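Local coordinates for protein cycloalternan-forming enzyme (Listeria monocytogenes serovar 1/2a, PDB 5F7U) that is a multidomain glycoside hydrolase family 31 protein with a TIM barrel, flanking beta domains and a glycan-binding family 6 carbohydrate-binding module, at residues E1000-T1005 with D1049-I1054; Y989-Y995 with F1056-K1062; F858-S864 with V932-H938. The protein carries 1 engineered substitution. One frame throughout, in Å; residues are numbered along the deposited sequence.

Interaction 1: E1000-T1005 with D1049-I1054; sequences EDATRT and DDTAGI. With GLC (alpha-D-glucopyranose), chain D.
Glu-1000 lays its CG against the methyl of Ala-1052, CG to CB 3.6 Å. Its chain runs on extended, and OE1 accepts a hydrogen bond from O6 of an alpha-D-glucopyranose. The same O6 takes a nearly straight bond from Gly-1053 N (2.8 Å, 175° at the hydrogen). Both segments thus hold one sugar hydroxyl. A water joins Glu-1000 N to Gly-1053 O. The CB of Ala-1002 presses tightly on Ile-1054 CG2. Thr-1003 bonds through its backbone N to Thr-1051 O. Its OG1 sits between the backbone N and the carbonyl carbon (chi1 66°) and gives a bond to the anti lone pair of Asp-1050 OD1, 2.9 Å away. Arg-1004 bends at chi2 and turns its guanidinium back toward the loop. Arg-1004 NH1 and NH2 both grip the single atom Ala-1052 O, at 2.7 and 2.8 Å. NH2 also bonds to Thr-1003 O, which lies in the guanidinium plane. Ile-1054 covers one face of this group, and Phe-969 makes a cation-pi contact with it. Thr-1005 OG1 donates to Asp-1050 OD2, 2.7 Å away on the syn side. The two threonines therefore fix both oxygens of this carboxylate, which Gln-1014 and Glu-1047 N also bind. The arrangement ties the start of strand 1002-1008 to a loop that lines a glycan pocket of the family 6 carbohydrate-binding module.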
loop_
_atom_site.group_PDB
_atom_site.type_symbol
_atom_site.label_atom_id
_atom_site.label_comp_id
_atom_site.label_asym_id
_atom_site.label_seq_id
_atom_site.Cartn_x
_atom_site.Cartn_y
_atom_site.Cartn_z
ATOM N N GLU A 1000 26.087 -48.186 -22.178
ATOM C CA GLU A 1000 27.291 -48.631 -21.453
ATOM C C GLU A 1000 27.483 -47.856 -20.143
ATOM O O GLU A 1000 26.921 -46.766 -19.982
ATOM C CB GLU A 1000 28.530 -48.444 -22.343
ATOM C CG GLU A 1000 28.693 -47.004 -22.836
ATOM C CD GLU A 1000 29.846 -46.796 -23.797
ATOM O OE1 GLU A 1000 29.775 -45.822 -24.578
ATOM O OE2 GLU A 1000 30.818 -47.582 -23.777
ATOM N N ASP A 1001 28.294 -48.417 -19.234
ATOM C CA ASP A 1001 28.717 -47.729 -17.995
ATOM C C ASP A 1001 29.244 -46.337 -18.297
ATOM O O ASP A 1001 29.980 -46.131 -19.266
ATOM C CB ASP A 1001 29.831 -48.507 -17.271
ATOM C CG ASP A 1001 29.355 -49.809 -16.661
ATOM O OD1 ASP A 1001 28.146 -50.113 -16.704
ATOM O OD2 ASP A 1001 30.214 -50.550 -16.134
ATOM N N ALA A 1002 28.867 -45.383 -17.459
ATOM C CA ALA A 1002 29.319 -44.016 -17.630
ATOM C C ALA A 1002 30.020 -43.530 -16.375
ATOM O O ALA A 1002 29.850 -44.115 -15.291
ATOM C CB ALA A 1002 28.139 -43.118 -17.951
ATOM N N THR A 1003 30.824 -42.480 -16.531
ATOM C CA THR A 1003 31.341 -41.719 -15.381
ATOM C C THR A 1003 31.163 -40.224 -15.606
ATOM O O THR A 1003 31.223 -39.738 -16.745
ATOM C CB THR A 1003 32.838 -41.983 -15.058
ATOM O OG1 THR A 1003 33.652 -41.501 -16.129
ATOM C CG2 THR A 1003 33.139 -43.468 -14.827
ATOM N N ARG A 1004 30.926 -39.510 -14.507
ATOM C CA ARG A 1004 30.910 -38.042 -14.497
ATOM C C ARG A 1004 31.709 -37.523 -13.308
ATOM O O ARG A 1004 31.926 -38.233 -12.326
ATOM C CB ARG A 1004 29.482 -37.485 -14.455
ATOM C CG ARG A 1004 28.632 -37.764 -15.690
ATOM C CD ARG A 1004 29.118 -37.013 -16.924
ATOM N NE ARG A 1004 28.238 -37.250 -18.070
ATOM C CZ ARG A 1004 28.258 -38.341 -18.840
ATOM N NH1 ARG A 1004 27.412 -38.433 -19.862
ATOM N NH2 ARG A 1004 29.115 -39.339 -18.609
ATOM N N THR A 1005 32.154 -36.277 -13.415
ATOM C CA THR A 1005 32.936 -35.653 -12.366
ATOM C C THR A 1005 32.014 -34.661 -11.677
ATOM O O THR A 1005 31.245 -33.952 -12.342
ATOM C CB THR A 1005 34.185 -34.976 -12.964
ATOM O OG1 THR A 1005 35.013 -35.977 -13.565
ATOM C CG2 THR A 1005 34.993 -34.267 -11.904
ATOM N N ASP A 1049 38.760 -37.604 -18.500
ATOM C CA ASP A 1049 38.737 -38.979 -17.994
ATOM C C ASP A 1049 37.314 -39.511 -17.714
ATOM O O ASP A 1049 37.144 -40.498 -16.995
ATOM C CB ASP A 1049 39.674 -39.134 -16.776
ATOM C CG ASP A 1049 39.248 -38.304 -15.567
ATOM O OD1 ASP A 1049 38.363 -37.415 -15.664
ATOM O OD2 ASP A 1049 39.820 -38.548 -14.483
ATOM N N ASP A 1050 36.303 -38.848 -18.276
ATOM C CA ASP A 1050 34.936 -39.329 -18.190
ATOM C C ASP A 1050 34.511 -40.045 -19.465
ATOM O O ASP A 1050 35.165 -39.927 -20.509
ATOM C CB ASP A 1050 33.974 -38.191 -17.823
ATOM C CG ASP A 1050 34.063 -37.811 -16.366
ATOM O OD1 ASP A 1050 34.106 -38.723 -15.513
ATOM O OD2 ASP A 1050 34.075 -36.598 -16.072
ATOM N N THR A 1051 33.424 -40.799 -19.369
ATOM C CA THR A 1051 33.008 -41.639 -20.479
ATOM C C THR A 1051 31.488 -41.801 -20.602
ATOM O O THR A 1051 30.762 -41.747 -19.601
ATOM C CB THR A 1051 33.783 -42.994 -20.493
ATOM O OG1 THR A 1051 33.676 -43.591 -21.787
ATOM C CG2 THR A 1051 33.279 -43.966 -19.445
ATOM N N ALA A 1052 31.039 -41.948 -21.853
ATOM C CA ALA A 1052 29.690 -42.396 -22.221
ATOM C C ALA A 1052 28.583 -41.375 -22.027
ATOM O O ALA A 1052 28.669 -40.483 -21.179
ATOM C CB ALA A 1052 29.333 -43.715 -21.542
ATOM N N GLY A 1053 27.541 -41.515 -22.846
ATOM C CA GLY A 1053 26.365 -40.667 -22.747
ATOM C C GLY A 1053 25.423 -41.145 -21.667
ATOM O O GLY A 1053 25.308 -42.352 -21.418
ATOM N N ILE A 1054 24.765 -40.180 -21.020
ATOM C CA ILE A 1054 23.715 -40.448 -20.042
ATOM C C ILE A 1054 22.554 -39.491 -20.292
ATOM O O ILE A 1054 22.732 -38.446 -20.921
ATOM C CB ILE A 1054 24.192 -40.297 -18.560
ATOM C CG1 ILE A 1054 24.426 -38.824 -18.156
ATOM C CG2 ILE A 1054 25.424 -41.137 -18.288
ATOM C CD1 ILE A 1054 24.624 -38.605 -16.661
HETATM C C1 GLC D . 25.313 -40.644 -26.732
HETATM C C2 GLC D . 26.152 -40.643 -28.015
HETATM C C3 GLC D . 26.178 -42.044 -28.649
HETATM C C4 GLC D . 26.615 -43.116 -27.637
HETATM C C5 GLC D . 25.844 -42.996 -26.309
HETATM C C6 GLC D . 26.419 -43.868 -25.197
HETATM O O2 GLC D . 25.634 -39.661 -28.917
HETATM O O3 GLC D . 27.045 -42.054 -29.791
HETATM O O4 GLC D . 26.418 -44.426 -28.182
HETATM O O5 GLC D . 25.840 -41.634 -25.842
HETATM O O6 GLC D . 27.749 -43.452 -24.871
HETATM O O HOH W 1 25.280 -45.182 -21.900
HETATM O O HOH W 2 35.572 -42.946 -17.194
#

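Interaction 2: Y989-Y995 with F1056-K1062; sequences YTMEVRY and FDHVVIK. With MG (magnesium ion), chain G.
Arg-994 has CG anti to its backbone N (chi1 -171°) and an extended chain, while His-1058 has CG between its N and carbonyl carbon (chi1 71°). These torsions bring Arg-994 CB over a face of the imidazole, a CH-pi contact 3.8 Å from the ring centroid. Arg-994 NH1 makes a salt bridge to Asp-1057 OD2 (2.8 Å), which lies at the edge of the guanidinium. Asp-1057 OD1 binds the magnesium ion at 2.2 Å, so this carboxylate bridges arginine and metal. The antiparallel strands have hydrogen-bonded pairs Thr-990 with Lys-1062, Glu-992 with Val-1060 and Arg-994 with His-1058. Two residues, Asp-1057 and His-1058, stand against Arg-994 alone, a classic beta bulge. A water links His-1058 NE2 to Glu-992 OE1, and His-1058 ND1 bonds to Thr-961 OG1. Lys-1062 NZ bonds to the anti lone pair of Glu-992 OE2 in a salt bridge (2.7 Å), and Glu-1030 is its second partner. On the face of Met-991 and Val-993, Met-991 CG meets Ile-1061 CD1 at 3.9 Å, and Val-993 packs on Val-1059 and Phe-1056. Strand 1027-1035 pairs with the other edge of 987-996. Phe-1044 of strand 1039-1045 covers Met-991, Val-993 and Val-1059; Tyr-941 touches Val-1059 and Ile-1061.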
loop_
_atom_site.group_PDB
_atom_site.type_symbol
_atom_site.label_atom_id
_atom_site.label_comp_id
_atom_site.label_asym_id
_atom_site.label_seq_id
_atom_site.Cartn_x
_atom_site.Cartn_y
_atom_site.Cartn_z
ATOM N N TYR A 989 25.714 -35.771 3.587
ATOM C CA TYR A 989 24.424 -36.203 3.040
ATOM C C TYR A 989 24.669 -37.245 1.966
ATOM O O TYR A 989 25.823 -37.461 1.546
ATOM C CB TYR A 989 23.661 -35.017 2.420
ATOM C CG TYR A 989 23.160 -34.038 3.454
ATOM C CD1 TYR A 989 21.912 -34.220 4.064
ATOM C CD2 TYR A 989 23.919 -32.902 3.803
ATOM C CE1 TYR A 989 21.444 -33.319 5.009
ATOM C CE2 TYR A 989 23.464 -31.999 4.754
ATOM C CZ TYR A 989 22.228 -32.220 5.359
ATOM O OH TYR A 989 21.735 -31.358 6.315
ATOM N N THR A 990 23.596 -37.921 1.571
ATOM C CA THR A 990 23.617 -38.756 0.379
ATOM C C THR A 990 22.956 -38.008 -0.760
ATOM O O THR A 990 21.815 -37.555 -0.636
ATOM C CB THR A 990 22.881 -40.077 0.611
ATOM O OG1 THR A 990 23.450 -40.734 1.746
ATOM C CG2 THR A 990 23.011 -40.971 -0.607
ATOM N N MET A 991 23.675 -37.868 -1.868
ATOM C CA MET A 991 23.082 -37.321 -3.085
ATOM C C MET A 991 22.683 -38.465 -4.029
ATOM O O MET A 991 23.551 -39.213 -4.501
ATOM C CB MET A 991 24.069 -36.354 -3.747
ATOM C CG MET A 991 23.564 -35.776 -5.067
ATOM S SD MET A 991 24.669 -34.540 -5.775
ATOM C CE MET A 991 26.126 -35.527 -6.167
ATOM N N GLU A 992 21.374 -38.635 -4.256
ATOM C CA GLU A 992 20.869 -39.570 -5.259
ATOM C C GLU A 992 20.988 -38.924 -6.627
ATOM O O GLU A 992 20.570 -37.788 -6.802
ATOM C CB GLU A 992 19.389 -39.883 -5.043
ATOM C CG GLU A 992 19.056 -40.688 -3.800
ATOM C CD GLU A 992 17.587 -41.099 -3.762
ATOM O OE1 GLU A 992 16.770 -40.559 -4.542
ATOM O OE2 GLU A 992 17.230 -41.972 -2.957
ATOM N N VAL A 993 21.573 -39.646 -7.571
ATOM C CA VAL A 993 21.691 -39.183 -8.961
ATOM C C VAL A 993 20.848 -40.130 -9.816
ATOM O O VAL A 993 21.180 -41.319 -9.935
ATOM C CB VAL A 993 23.175 -39.158 -9.442
ATOM C CG1 VAL A 993 23.248 -38.757 -10.929
ATOM C CG2 VAL A 993 24.011 -38.200 -8.582
ATOM N N ARG A 994 19.767 -39.609 -10.401
ATOM C CA ARG A 994 18.869 -40.401 -11.237
ATOM C C ARG A 994 19.145 -40.138 -12.708
ATOM O O ARG A 994 19.104 -39.003 -13.171
ATOM C CB ARG A 994 17.389 -40.152 -10.890
ATOM C CG ARG A 994 16.435 -41.117 -11.592
ATOM C CD ARG A 994 15.048 -41.085 -10.991
ATOM N NE ARG A 994 14.195 -42.189 -11.458
ATOM C CZ ARG A 994 13.175 -42.065 -12.311
ATOM N NH1 ARG A 994 12.850 -40.881 -12.836
ATOM N NH2 ARG A 994 12.464 -43.142 -12.639
ATOM N N TYR A 995 19.399 -41.218 -13.444
ATOM C CA TYR A 995 19.940 -41.108 -14.791
ATOM C C TYR A 995 19.549 -42.343 -15.594
ATOM O O TYR A 995 19.125 -43.364 -15.033
ATOM C CB TYR A 995 21.482 -41.027 -14.736
ATOM C CG TYR A 995 22.078 -42.368 -14.353
ATOM C CD1 TYR A 995 22.042 -42.811 -13.025
ATOM C CD2 TYR A 995 22.594 -43.223 -15.328
ATOM C CE1 TYR A 995 22.535 -44.060 -12.671
ATOM C CE2 TYR A 995 23.090 -44.471 -14.989
ATOM C CZ TYR A 995 23.059 -44.875 -13.663
ATOM O OH TYR A 995 23.543 -46.117 -13.353
ATOM N N PHE A 1056 20.162 -37.361 -17.782
ATOM C CA PHE A 1056 20.309 -36.962 -16.374
ATOM C C PHE A 1056 18.991 -36.333 -15.903
ATOM O O PHE A 1056 18.635 -35.237 -16.320
ATOM C CB PHE A 1056 21.523 -36.021 -16.287
ATOM C CG PHE A 1056 21.911 -35.571 -14.887
ATOM C CD1 PHE A 1056 21.419 -36.179 -13.722
ATOM C CD2 PHE A 1056 22.844 -34.539 -14.757
ATOM C CE1 PHE A 1056 21.828 -35.724 -12.456
ATOM C CE2 PHE A 1056 23.254 -34.083 -13.508
ATOM C CZ PHE A 1056 22.760 -34.686 -12.351
ATOM N N ASP A 1057 18.259 -37.060 -15.061
ATOM C CA ASP A 1057 16.916 -36.644 -14.640
ATOM C C ASP A 1057 16.911 -35.578 -13.533
ATOM O O ASP A 1057 16.329 -34.504 -13.686
ATOM C CB ASP A 1057 16.092 -37.856 -14.185
ATOM C CG ASP A 1057 14.631 -37.501 -13.904
ATOM O OD1 ASP A 1057 14.151 -36.404 -14.318
ATOM O OD2 ASP A 1057 13.974 -38.334 -13.255
ATOM N N HIS A 1058 17.538 -35.902 -12.414
ATOM C CA HIS A 1058 17.464 -35.076 -11.201
ATOM C C HIS A 1058 18.475 -35.550 -10.178
ATOM O O HIS A 1058 19.053 -36.622 -10.335
ATOM C CB HIS A 1058 16.040 -35.101 -10.581
ATOM C CG HIS A 1058 15.643 -36.402 -9.925
ATOM N ND1 HIS A 1058 14.392 -36.958 -10.097
ATOM C CD2 HIS A 1058 16.289 -37.215 -9.055
ATOM C CE1 HIS A 1058 14.288 -38.058 -9.371
ATOM N NE2 HIS A 1058 15.429 -38.241 -8.732
ATOM N N VAL A 1059 18.665 -34.737 -9.139
ATOM C CA VAL A 1059 19.314 -35.192 -7.905
ATOM C C VAL A 1059 18.374 -35.035 -6.709
ATOM O O VAL A 1059 17.533 -34.125 -6.680
ATOM C CB VAL A 1059 20.699 -34.525 -7.640
ATOM C CG1 VAL A 1059 21.676 -34.792 -8.791
ATOM C CG2 VAL A 1059 20.565 -33.035 -7.387
ATOM N N VAL A 1060 18.508 -35.943 -5.739
ATOM C CA VAL A 1060 17.788 -35.864 -4.468
ATOM C C VAL A 1060 18.828 -35.829 -3.357
ATOM O O VAL A 1060 19.800 -36.601 -3.395
ATOM C CB VAL A 1060 16.779 -37.040 -4.300
ATOM C CG1 VAL A 1060 16.271 -37.146 -2.866
ATOM C CG2 VAL A 1060 15.596 -36.838 -5.245
ATOM N N ILE A 1061 18.640 -34.935 -2.380
ATOM C CA ILE A 1061 19.506 -34.898 -1.201
ATOM C C ILE A 1061 18.766 -35.577 -0.056
ATOM O O ILE A 1061 17.624 -35.210 0.253
ATOM C CB ILE A 1061 19.910 -33.446 -0.794
ATOM C CG1 ILE A 1061 20.527 -32.665 -1.979
ATOM C CG2 ILE A 1061 20.837 -33.456 0.433
ATOM C CD1 ILE A 1061 21.783 -33.261 -2.615
ATOM N N LYS A 1062 19.402 -36.588 0.546
ATOM C CA LYS A 1062 18.808 -37.274 1.676
ATOM C C LYS A 1062 19.853 -37.522 2.748
ATOM O O LYS A 1062 21.036 -37.232 2.557
ATOM C CB LYS A 1062 18.113 -38.580 1.242
ATOM C CG LYS A 1062 19.008 -39.613 0.583
ATOM C CD LYS A 1062 18.222 -40.861 0.184
ATOM C CE LYS A 1062 19.163 -41.966 -0.259
ATOM N NZ LYS A 1062 18.404 -43.142 -0.778
HETATM MG MG MG G . 13.847 -34.227 -14.561
HETATM O O HOH W 3 16.370 -40.307 -7.275
#

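Interaction 3: F858-S864 with V932-H938; sequences FANEKVS and VLNGVNH
Val-863 and Leu-933 form an antiparallel hydrogen-bonded pair between strands running at 170°, and Glu-861 O accepts a bond from Val-936 N where the second strand has ended. Phe-858 lays one face of its ring against the peptide that joins Asn-937 to His-938. His-938 N lies over the ring centre, 3.4 Å above the plane, and Asn-937 C is nearer the rim. The CG2 of Val-936 reaches the edge of the same ring and also touches Val-863 CG2 at 3.9 Å. Glu-861 extends beyond CG and receives a bond from Asn-937 ND2 on OE1 (3.0 Å). The carboxylate and amide planes are 81° apart, and the nitrogen comes from above the carboxylate plane. A water holds Asn-937 OD1 to Phe-858 O. Lys-862 CG rests on Val-932 CG1, 3.6 Å away. Its CG is anti to the backbone N (chi1 -173°), and the bend at chi3 carries the amine toward a water that it holds weakly and Asn-934 ND2 holds more closely. Glu-861 and Lys-862 form a G1 beta bulge opposite Asp-857. Buried Val-936 O has no hydrogen-bond partner in the model, but Glu-861 CA makes a CA-H...O contact with it at 3.1 Å. The chemistry is divided. Val-863, Val-936 and Phe-858 pack inside. The partly exposed Glu-861, Lys-862 and Asn-934 use waters, while the buried Asn-937 amide is held by Glu-861 OE1 and a water.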
loop_
_atom_site.group_PDB
_atom_site.type_symbol
_atom_site.label_atom_id
_atom_site.label_comp_id
_atom_site.label_asym_id
_atom_site.label_seq_id
_atom_site.Cartn_x
_atom_site.Cartn_y
_atom_site.Cartn_z
ATOM N N PHE A 858 12.405 -35.118 7.132
ATOM C CA PHE A 858 13.062 -35.808 6.007
ATOM C C PHE A 858 14.242 -36.686 6.436
ATOM O O PHE A 858 14.511 -37.731 5.832
ATOM C CB PHE A 858 13.539 -34.797 4.948
ATOM C CG PHE A 858 12.434 -34.163 4.150
ATOM C CD1 PHE A 858 11.358 -34.914 3.670
ATOM C CD2 PHE A 858 12.503 -32.798 3.825
ATOM C CE1 PHE A 858 10.347 -34.315 2.923
ATOM C CE2 PHE A 858 11.502 -32.196 3.077
ATOM C CZ PHE A 858 10.425 -32.960 2.614
ATOM N N ALA A 859 14.920 -36.282 7.507
ATOM C CA ALA A 859 16.033 -37.042 8.053
ATOM C C ALA A 859 15.597 -38.465 8.428
ATOM O O ALA A 859 16.405 -39.400 8.381
ATOM C CB ALA A 859 16.616 -36.319 9.249
ATOM N N ASN A 860 14.313 -38.616 8.767
ATOM C CA ASN A 860 13.700 -39.928 9.014
ATOM C C ASN A 860 12.647 -40.301 7.954
ATOM O O ASN A 860 11.778 -41.148 8.182
ATOM C CB ASN A 860 13.140 -39.967 10.434
ATOM C CG ASN A 860 14.232 -39.886 11.478
ATOM O OD1 ASN A 860 14.938 -40.865 11.726
ATOM N ND2 ASN A 860 14.386 -38.715 12.091
ATOM N N GLU A 861 12.765 -39.647 6.794
ATOM C CA GLU A 861 11.905 -39.837 5.623
ATOM C C GLU A 861 10.409 -39.695 5.914
ATOM O O GLU A 861 9.603 -40.492 5.454
ATOM C CB GLU A 861 12.251 -41.123 4.850
ATOM C CG GLU A 861 13.646 -41.087 4.216
ATOM C CD GLU A 861 13.931 -42.221 3.237
ATOM O OE1 GLU A 861 14.928 -42.105 2.473
ATOM O OE2 GLU A 861 13.190 -43.232 3.240
ATOM N N LYS A 862 10.058 -38.646 6.655
ATOM C CA LYS A 862 8.690 -38.433 7.131
ATOM C C LYS A 862 8.298 -36.965 7.057
ATOM O O LYS A 862 9.121 -36.093 7.260
ATOM C CB LYS A 862 8.607 -38.914 8.578
ATOM C CG LYS A 862 7.216 -38.924 9.179
ATOM C CD LYS A 862 7.255 -39.533 10.579
ATOM C CE LYS A 862 7.628 -41.004 10.527
ATOM N NZ LYS A 862 7.654 -41.632 11.885
ATOM N N VAL A 863 7.041 -36.711 6.704
ATOM C CA VAL A 863 6.432 -35.394 6.868
ATOM C C VAL A 863 5.099 -35.680 7.542
ATOM O O VAL A 863 4.346 -36.541 7.090
ATOM C CB VAL A 863 6.228 -34.652 5.527
ATOM C CG1 VAL A 863 5.440 -33.354 5.724
ATOM C CG2 VAL A 863 7.572 -34.289 4.906
ATOM N N SER A 864 4.820 -34.964 8.623
ATOM C CA SER A 864 3.551 -35.130 9.321
ATOM C C SER A 864 2.732 -33.863 9.206
ATOM O O SER A 864 3.267 -32.760 9.298
ATOM C CB SER A 864 3.789 -35.501 10.781
ATOM O OG SER A 864 4.589 -36.672 10.857
ATOM N N VAL A 932 0.426 -38.714 7.945
ATOM C CA VAL A 932 1.873 -38.966 7.865
ATOM C C VAL A 932 2.234 -39.462 6.472
ATOM O O VAL A 932 1.630 -40.431 5.974
ATOM C CB VAL A 932 2.366 -39.961 8.947
ATOM C CG1 VAL A 932 3.866 -40.152 8.849
ATOM C CG2 VAL A 932 2.005 -39.474 10.345
ATOM N N LEU A 933 3.210 -38.800 5.850
ATOM C CA LEU A 933 3.809 -39.269 4.601
ATOM C C LEU A 933 5.091 -40.010 4.953
ATOM O O LEU A 933 5.988 -39.438 5.589
ATOM C CB LEU A 933 4.132 -38.094 3.658
ATOM C CG LEU A 933 3.003 -37.348 2.943
ATOM C CD1 LEU A 933 2.093 -36.587 3.904
ATOM C CD2 LEU A 933 3.627 -36.343 1.982
ATOM N N ASN A 934 5.168 -41.275 4.548
ATOM C CA ASN A 934 6.348 -42.119 4.827
ATOM C C ASN A 934 7.219 -42.330 3.611
ATOM O O ASN A 934 6.730 -42.366 2.485
ATOM C CB ASN A 934 5.924 -43.488 5.348
ATOM C CG ASN A 934 5.179 -43.404 6.662
ATOM O OD1 ASN A 934 3.990 -43.757 6.740
ATOM N ND2 ASN A 934 5.855 -42.935 7.699
ATOM N N GLY A 935 8.514 -42.488 3.849
ATOM C CA GLY A 935 9.460 -42.756 2.776
ATOM C C GLY A 935 9.731 -41.579 1.858
ATOM O O GLY A 935 10.161 -41.778 0.722
ATOM N N VAL A 936 9.497 -40.363 2.348
ATOM C CA VAL A 936 9.663 -39.142 1.528
ATOM C C VAL A 936 10.963 -38.411 1.818
ATOM O O VAL A 936 11.417 -38.365 2.954
ATOM C CB VAL A 936 8.515 -38.131 1.735
ATOM C CG1 VAL A 936 7.216 -38.691 1.171
ATOM C CG2 VAL A 936 8.362 -37.763 3.214
ATOM N N ASN A 937 11.545 -37.833 0.773
ATOM C CA ASN A 937 12.659 -36.913 0.921
ATOM C C ASN A 937 12.325 -35.547 0.379
ATOM O O ASN A 937 11.272 -35.370 -0.237
ATOM C CB ASN A 937 13.897 -37.482 0.250
ATOM C CG ASN A 937 14.517 -38.563 1.085
ATOM O OD1 ASN A 937 14.989 -38.304 2.197
ATOM N ND2 ASN A 937 14.525 -39.768 0.570
ATOM N N HIS A 938 13.196 -34.578 0.656
ATOM C CA HIS A 938 13.098 -33.260 0.015
ATOM C C HIS A 938 12.917 -33.462 -1.488
ATOM O O HIS A 938 13.519 -34.370 -2.072
ATOM C CB HIS A 938 14.343 -32.417 0.308
ATOM C CG HIS A 938 14.254 -31.014 -0.218
ATOM N ND1 HIS A 938 14.366 -30.712 -1.559
ATOM C CD2 HIS A 938 14.076 -29.835 0.420
ATOM C CE1 HIS A 938 14.258 -29.405 -1.723
ATOM N NE2 HIS A 938 14.087 -28.850 -0.540
HETATM O O HOH W 4 16.637 -38.610 4.384
HETATM O O HOH W 5 9.162 -43.017 6.924
HETATM O O HOH W 6 12.066 -43.796 0.082
HETATM O O HOH W 7 5.490 -43.542 10.301
#

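Overall arrangement
Interactions 1 and 2 both belong to the carbohydrate-binding module, and along the chain the first is nested in the loop closed by the second. Interaction 2 is the buried one: paired strands with apolar side chains on one face, salt bridges on the other, and a metal ligand at the bulge. Interaction 1 is partly buried and lies farther from the centre of the chain (about 55 Å against 43 Å, centre to centre); a loop meets a strand mainly through polar groups and a sugar. Interaction 3 comes earlier in the chain, in a different sheet, and is also partly buried. It touches interaction 2 chiefly through Asn-937, but lies about 19 Å from interaction 1 at the nearest atoms.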